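Local structure of LasR-specific antiactivator QslA domain-containing protein (Pseudomonas aeruginosa, 4NG2) at residues Gly58-Gln61 with Ala62-Leu66; Leu74-Ala77 with Phe78-Arg82; Leu99-Leu102 with Gln103-Leu106. The protein probably acts as an antiactivator that binds the quorum-sensing regulator LasR and restrains its activation of target genes. One frame throughout, in Å; residues are numbered along the deposited sequence.

Interaction 1 (Gly58-Gln61 with Ala62-Leu66); sequences GVRQ and AENWL
With CG of R60 trans to its own N (chi1 -178°) and CG of N64 swung back beside the backbone N (chi1 -73°), the two side chains meet one helical turn apart on helix 52-66. A methylene does the touching: R60 CG lies 3.7 Å from N64 OD1 and 3.9 Å from N64 ND2, so it rests against both ends of the amide. The guanidinium and amide planes are nearly parallel, but the two groups do not stack: the arginine chain bends at chi3 and the guanidinium lies farther out. Beneath this pair, N64 N gives R60 O a straight bond of 2.8 Å (N-H...O 170°), and E63 N bonds V59 O at 3.0 Å. N64 OD1 stands 3.5 Å from R60 O, acceptor beside acceptor, so the amide gains no bond there. On the other flank, Q61 bends at chi2 and brings its NE2 to 4.1 Å from N64 CB, the two amides crossing at about a right angle. E63 stretches out alongside V59, its CG 3.7 Å from V59 O; its OE1 forms a long, weak ion pair with R101. The backbone bonds of the inward side are weaker, with W65 N to Q61 O reaching 3.5 Å. A62 there packs on F98 and R101 of helix 88-107, while W65 meets L74 of helix 74-83 in its own chain and Q103 of the second subunit. Polar side chains at R60 and N64 on one flank, with small or aromatic ones at A62 and W65 facing neighbouring helices, are the pattern of an amphipathic alpha-helix.

Interaction 2 (Leu74-Ala77 with Phe78-Arg82); sequences LWTA and FAFGR
The carbonyl oxygen W75 O takes the shortest hydrogen bond here, 2.7 Å from A79 N, and A79 CB presses on the same oxygen at 3.3 Å. That methyl also lies over one face of the indole, in a CH-pi contact of 4.2 Å from A79 CB to the centroid of the five-membered ring of W75, 21° off its normal. The ring reaches this place because CG of W75 stands trans to the backbone N (chi1 167°), which leads the indole along the helix toward the next turn. Its six-membered end meets F78 obliquely: W75 CZ3 is 3.5 Å from F78 CD2, with the ring planes inclined at 37°. W75, F78 and R82, spaced three and four residues apart on alpha-helix 74-83, form a row that reaches the second subunit: W75 packs on E95 and F78 on L99 of that chain. Within its own chain, F78 makes an edge-to-face pair with F98 of helix 88-107. At the far end of the row, R82 NH2 comes to 4.1 Å from W75 CH2, the guanidinium standing almost perpendicular to the indole, while F78 CE2 lies over one face of the guanidinium. The charge is met outside the helix, where R82 NH1 makes salt bridges with E95 of its own chain and E95 of the second subunit. Around the helix, T76 and F80 run side by side, pointing the same way. T76 CG2 touches F80 CD1 at 3.6 Å, and T76 O, which accepts the bond from F80 N, also lies in the plane of the phenyl ring at its edge, 3.3 Å from F80 CD1.

Interaction 3 (Leu99-Leu102 with Gln103-Leu106); sequences LTRL and QQRL
Two backbone N-H groups of Q103 and Q104 converge on T100 O in the close-packed part of this contact, on the last turns of helix 88-107. Q104 N bonds it at 2.8 Å with a nearly straight N-H...O angle of 169°, the regular alpha-helical i+4 bond; Q103 N adds a bond of 3.0 Å from above the carbonyl plane. The helix is kinked here: Q103 N bonds to T100 O, and L106 N bonds to Q103 O, three residues back in each case. Q103 CB also crowds T100 O, at 3.2 Å. The amides of the two glutamines are satisfied by other parts of the fold: Q103 OE1 accepts from L74 N of the second subunit, and Q104 NE2 donates to P35 O. The Q104 side chain crosses that of R101 at about a right angle, its OE1 only 3.0 Å from R101 CD. R101 is bent at chi2 (43°), which turns its guanidinium along the helix toward R105. The more open side, where R105 is partly exposed, is held less firmly: R105 N reaches R101 O by a weak bond of 3.4 Å. Here two cationic groups approach at 67° between their planes, R105 NH1 standing at the edge of the R101 guanidinium. D38, which forms a salt bridge with R105 NH1 and touches the R101 side chain, probably offsets part of this like-charge approach. The arginines meet through more than their nitrogens, since R101 NH1 lies 3.3 Å from R105 CB, and R101 NH2 is 3.0 Å from R105 NH1.

All three contacts run along single helices, each on a different one of three that pack together. Interaction 3 is the buried one; interactions 1 and 2 are only partly buried and each turns a flank outward. Helix 52-66 touches both of the others: A62 also sits against L102, while Q61 meets A77. L74 reaches L102 as well, joining interactions 2 and 3. Chemistry follows place: interaction 1 pairs polar side chains through methylenes, interaction 2 builds on aromatic and methyl surfaces, and interaction 3 brings amides and arginines together in a mostly buried setting beside the second subunit. All three touch that subunit, with Q103 and R82 making polar links to it.

Interaction 1 (Gly58-Gln61 with Ala62-Leu66)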
# COMPACT_ATOMS: atom_id res chain seq x y z
N GLY E 58 11.61 -14.87 2.55
CA GLY E 58 11.56 -13.61 3.28
C GLY E 58 11.34 -13.79 4.77
O GLY E 58 11.84 -12.98 5.56
N VAL E 59 10.59 -14.80 5.18
CA VAL E 59 10.41 -15.05 6.62
C VAL E 59 11.72 -15.53 7.24
O VAL E 59 12.24 -14.90 8.16
CB VAL E 59 9.28 -16.06 6.91
CG1 VAL E 59 9.21 -16.33 8.41
CG2 VAL E 59 7.95 -15.52 6.43
N ARG E 60 12.28 -16.61 6.70
CA ARG E 60 13.55 -17.12 7.20
C ARG E 60 14.65 -16.07 7.16
O ARG E 60 15.40 -15.90 8.13
CB ARG E 60 14.01 -18.38 6.44
CG ARG E 60 15.32 -18.95 6.98
CD ARG E 60 15.73 -20.24 6.30
NE ARG E 60 14.92 -21.39 6.72
CZ ARG E 60 14.88 -22.56 6.09
NH1 ARG E 60 15.61 -22.76 4.99
NH2 ARG E 60 14.12 -23.54 6.55
N GLN E 61 14.76 -15.36 6.05
CA GLN E 61 15.79 -14.35 5.93
C GLN E 61 15.76 -13.39 7.10
O GLN E 61 16.80 -12.99 7.59
CB GLN E 61 15.64 -13.54 4.64
CG GLN E 61 16.79 -12.61 4.45
CD GLN E 61 18.09 -13.37 4.56
OE1 GLN E 61 18.58 -13.95 3.57
NE2 GLN E 61 18.65 -13.41 5.77
N ALA E 62 14.56 -13.00 7.50
CA ALA E 62 14.37 -12.03 8.59
C ALA E 62 14.63 -12.63 9.97
O ALA E 62 15.20 -11.98 10.85
CB ALA E 62 12.96 -11.44 8.52
N GLU E 63 14.20 -13.87 10.17
CA GLU E 63 14.56 -14.59 11.39
C GLU E 63 16.08 -14.79 11.54
O GLU E 63 16.64 -14.44 12.58
CB GLU E 63 13.81 -15.92 11.52
CG GLU E 63 12.34 -15.69 11.80
CD GLU E 63 11.58 -16.96 12.03
OE1 GLU E 63 10.62 -16.93 12.82
OE2 GLU E 63 11.92 -17.97 11.40
N ASN E 64 16.74 -15.31 10.50
CA ASN E 64 18.20 -15.43 10.51
C ASN E 64 18.86 -14.18 11.07
O ASN E 64 19.80 -14.28 11.85
CB ASN E 64 18.77 -15.73 9.13
CG ASN E 64 18.50 -17.16 8.67
OD1 ASN E 64 17.89 -17.95 9.40
ND2 ASN E 64 18.93 -17.48 7.47
N TRP E 65 18.40 -13.00 10.68
CA TRP E 65 19.06 -11.79 11.16
C TRP E 65 18.69 -11.55 12.62
O TRP E 65 19.50 -11.05 13.40
CB TRP E 65 18.71 -10.56 10.31
CG TRP E 65 19.40 -9.28 10.75
CD1 TRP E 65 20.60 -8.79 10.30
CD2 TRP E 65 18.92 -8.33 11.70
NE1 TRP E 65 20.89 -7.60 10.92
CE2 TRP E 65 19.87 -7.30 11.79
CE3 TRP E 65 17.77 -8.26 12.50
CZ2 TRP E 65 19.70 -6.21 12.64
CZ3 TRP E 65 17.61 -7.18 13.34
CH2 TRP E 65 18.57 -6.17 13.41
N LEU E 66 17.47 -11.89 12.99
CA LEU E 66 17.07 -11.70 14.38
C LEU E 66 17.83 -12.67 15.30
O LEU E 66 18.48 -12.24 16.27
CB LEU E 66 15.56 -11.79 14.53
CG LEU E 66 14.85 -10.59 13.89
CD1 LEU E 66 13.36 -10.75 13.92
CD2 LEU E 66 15.27 -9.29 14.56

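Interaction 2 (Leu74-Ala77 with Phe78-Arg82)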
# COMPACT_ATOMS: atom_id res chain seq x y z
N LEU E 74 21.15 -5.00 8.87
CA LEU E 74 19.80 -5.36 8.42
C LEU E 74 19.51 -5.16 6.92
O LEU E 74 18.87 -6.01 6.27
CB LEU E 74 18.74 -4.61 9.24
CG LEU E 74 17.28 -5.03 9.00
CD1 LEU E 74 17.01 -6.46 9.48
CD2 LEU E 74 16.30 -4.06 9.66
N TRP E 75 19.95 -4.03 6.36
CA TRP E 75 19.70 -3.77 4.94
C TRP E 75 20.38 -4.79 4.04
O TRP E 75 19.85 -5.14 2.99
CB TRP E 75 20.18 -2.37 4.56
CG TRP E 75 20.24 -2.14 3.07
CD1 TRP E 75 21.37 -2.01 2.31
CD2 TRP E 75 19.14 -1.98 2.17
NE1 TRP E 75 21.03 -1.78 1.00
CE2 TRP E 75 19.67 -1.76 0.88
CE3 TRP E 75 17.75 -2.00 2.33
CZ2 TRP E 75 18.87 -1.57 -0.24
CZ3 TRP E 75 16.95 -1.81 1.21
CH2 TRP E 75 17.52 -1.60 -0.06
N THR E 76 21.54 -5.26 4.46
CA THR E 76 22.28 -6.25 3.70
C THR E 76 21.55 -7.57 3.60
O THR E 76 21.57 -8.20 2.56
CB THR E 76 23.62 -6.55 4.34
OG1 THR E 76 24.47 -5.40 4.22
CG2 THR E 76 24.27 -7.74 3.65
N ALA E 77 20.90 -8.00 4.67
CA ALA E 77 20.21 -9.28 4.62
C ALA E 77 19.02 -9.17 3.71
O ALA E 77 18.65 -10.10 3.00
CB ALA E 77 19.77 -9.73 6.00
N PHE E 78 18.40 -8.01 3.76
CA PHE E 78 17.23 -7.75 2.95
C PHE E 78 17.65 -7.63 1.47
O PHE E 78 17.08 -8.29 0.61
CB PHE E 78 16.55 -6.49 3.48
CG PHE E 78 15.41 -6.02 2.68
CD1 PHE E 78 14.16 -6.56 2.86
CD2 PHE E 78 15.58 -5.03 1.74
CE1 PHE E 78 13.08 -6.12 2.10
CE2 PHE E 78 14.52 -4.57 0.99
CZ PHE E 78 13.27 -5.12 1.16
N ALA E 79 18.68 -6.83 1.20
CA ALA E 79 19.15 -6.63 -0.17
C ALA E 79 19.66 -7.91 -0.78
O ALA E 79 19.33 -8.21 -1.94
CB ALA E 79 20.23 -5.58 -0.24
N PHE E 80 20.43 -8.68 -0.03
CA PHE E 80 20.93 -9.93 -0.62
C PHE E 80 19.85 -10.97 -0.78
O PHE E 80 19.84 -11.70 -1.78
CB PHE E 80 22.16 -10.47 0.12
CG PHE E 80 23.43 -9.84 -0.35
CD1 PHE E 80 23.86 -8.63 0.20
CD2 PHE E 80 24.16 -10.40 -1.38
CE1 PHE E 80 25.02 -8.01 -0.23
CE2 PHE E 80 25.33 -9.78 -1.83
CZ PHE E 80 25.76 -8.58 -1.25
N GLY E 81 18.92 -11.03 0.16
CA GLY E 81 17.80 -11.96 0.06
C GLY E 81 16.86 -11.70 -1.10
O GLY E 81 16.50 -12.63 -1.82
N ARG E 82 16.45 -10.45 -1.27
CA ARG E 82 15.56 -10.09 -2.39
C ARG E 82 16.23 -10.35 -3.74
O ARG E 82 15.60 -10.86 -4.67
CB ARG E 82 15.17 -8.61 -2.29
CG ARG E 82 14.11 -8.21 -3.27
CD ARG E 82 13.82 -6.73 -3.17
NE ARG E 82 15.02 -5.91 -3.25
CZ ARG E 82 15.01 -4.60 -3.11
NH1 ARG E 82 13.86 -3.99 -2.89
NH2 ARG E 82 16.13 -3.88 -3.18

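Interaction 3 (Leu99-Leu102 with Gln103-Leu106)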
# COMPACT_ATOMS: atom_id res chain seq x y z
N LEU E 99 9.31 -8.08 6.07
CA LEU E 99 8.91 -6.91 6.85
C LEU E 99 7.83 -7.27 7.87
O LEU E 99 7.85 -6.78 8.98
CB LEU E 99 8.48 -5.77 5.92
CG LEU E 99 9.71 -5.02 5.37
CD1 LEU E 99 9.45 -4.33 4.03
CD2 LEU E 99 10.22 -4.02 6.38
N THR E 100 6.92 -8.16 7.50
CA THR E 100 5.93 -8.65 8.44
C THR E 100 6.59 -9.34 9.63
O THR E 100 6.16 -9.18 10.78
CB THR E 100 4.97 -9.63 7.78
OG1 THR E 100 4.18 -8.92 6.82
CG2 THR E 100 4.05 -10.24 8.81
N ARG E 101 7.65 -10.09 9.35
CA ARG E 101 8.45 -10.71 10.39
C ARG E 101 9.14 -9.68 11.28
O ARG E 101 9.27 -9.88 12.48
CB ARG E 101 9.45 -11.71 9.81
CG ARG E 101 10.09 -12.58 10.88
CD ARG E 101 9.04 -13.06 11.89
NE ARG E 101 9.62 -13.77 13.03
CZ ARG E 101 9.88 -13.21 14.22
NH1 ARG E 101 9.64 -11.93 14.43
NH2 ARG E 101 10.41 -13.95 15.19
N LEU E 102 9.59 -8.56 10.69
CA LEU E 102 10.17 -7.49 11.51
C LEU E 102 9.08 -6.67 12.24
O LEU E 102 9.39 -5.74 13.00
CB LEU E 102 11.02 -6.53 10.68
CG LEU E 102 12.21 -6.99 9.84
CD1 LEU E 102 13.02 -5.77 9.45
CD2 LEU E 102 13.08 -7.97 10.60
N GLN E 103 7.82 -6.98 11.96
CA GLN E 103 6.71 -6.31 12.62
C GLN E 103 6.31 -7.16 13.81
O GLN E 103 6.30 -6.70 14.96
CB GLN E 103 5.54 -6.17 11.65
CG GLN E 103 4.17 -6.02 12.32
CD GLN E 103 3.13 -5.53 11.34
OE1 GLN E 103 3.11 -4.34 10.98
NE2 GLN E 103 2.27 -6.43 10.88
N GLN E 104 6.00 -8.43 13.52
CA GLN E 104 5.76 -9.42 14.56
C GLN E 104 6.70 -9.24 15.75
O GLN E 104 6.26 -9.39 16.88
CB GLN E 104 5.91 -10.83 13.99
CG GLN E 104 4.64 -11.41 13.37
CD GLN E 104 4.94 -12.64 12.52
OE1 GLN E 104 6.10 -12.90 12.16
NE2 GLN E 104 3.90 -13.41 12.19
N ARG E 105 7.97 -8.91 15.52
CA ARG E 105 8.87 -8.72 16.67
C ARG E 105 9.10 -7.28 17.10
O ARG E 105 9.83 -7.02 18.05
CB ARG E 105 10.21 -9.44 16.50
CG ARG E 105 10.75 -9.90 17.87
CD ARG E 105 12.26 -10.03 17.92
NE ARG E 105 12.76 -11.41 17.95
CZ ARG E 105 12.02 -12.51 17.86
NH1 ARG E 105 10.68 -12.46 17.76
NH2 ARG E 105 12.62 -13.69 17.88
N LEU E 106 8.48 -6.32 16.42
CA LEU E 106 8.56 -4.94 16.91
C LEU E 106 7.42 -4.66 17.90
O LEU E 106 7.56 -3.81 18.77
CB LEU E 106 8.57 -3.92 15.77
CG LEU E 106 9.92 -3.61 15.11
CD1 LEU E 106 9.70 -3.00 13.73
CD2 LEU E 106 10.75 -2.70 15.97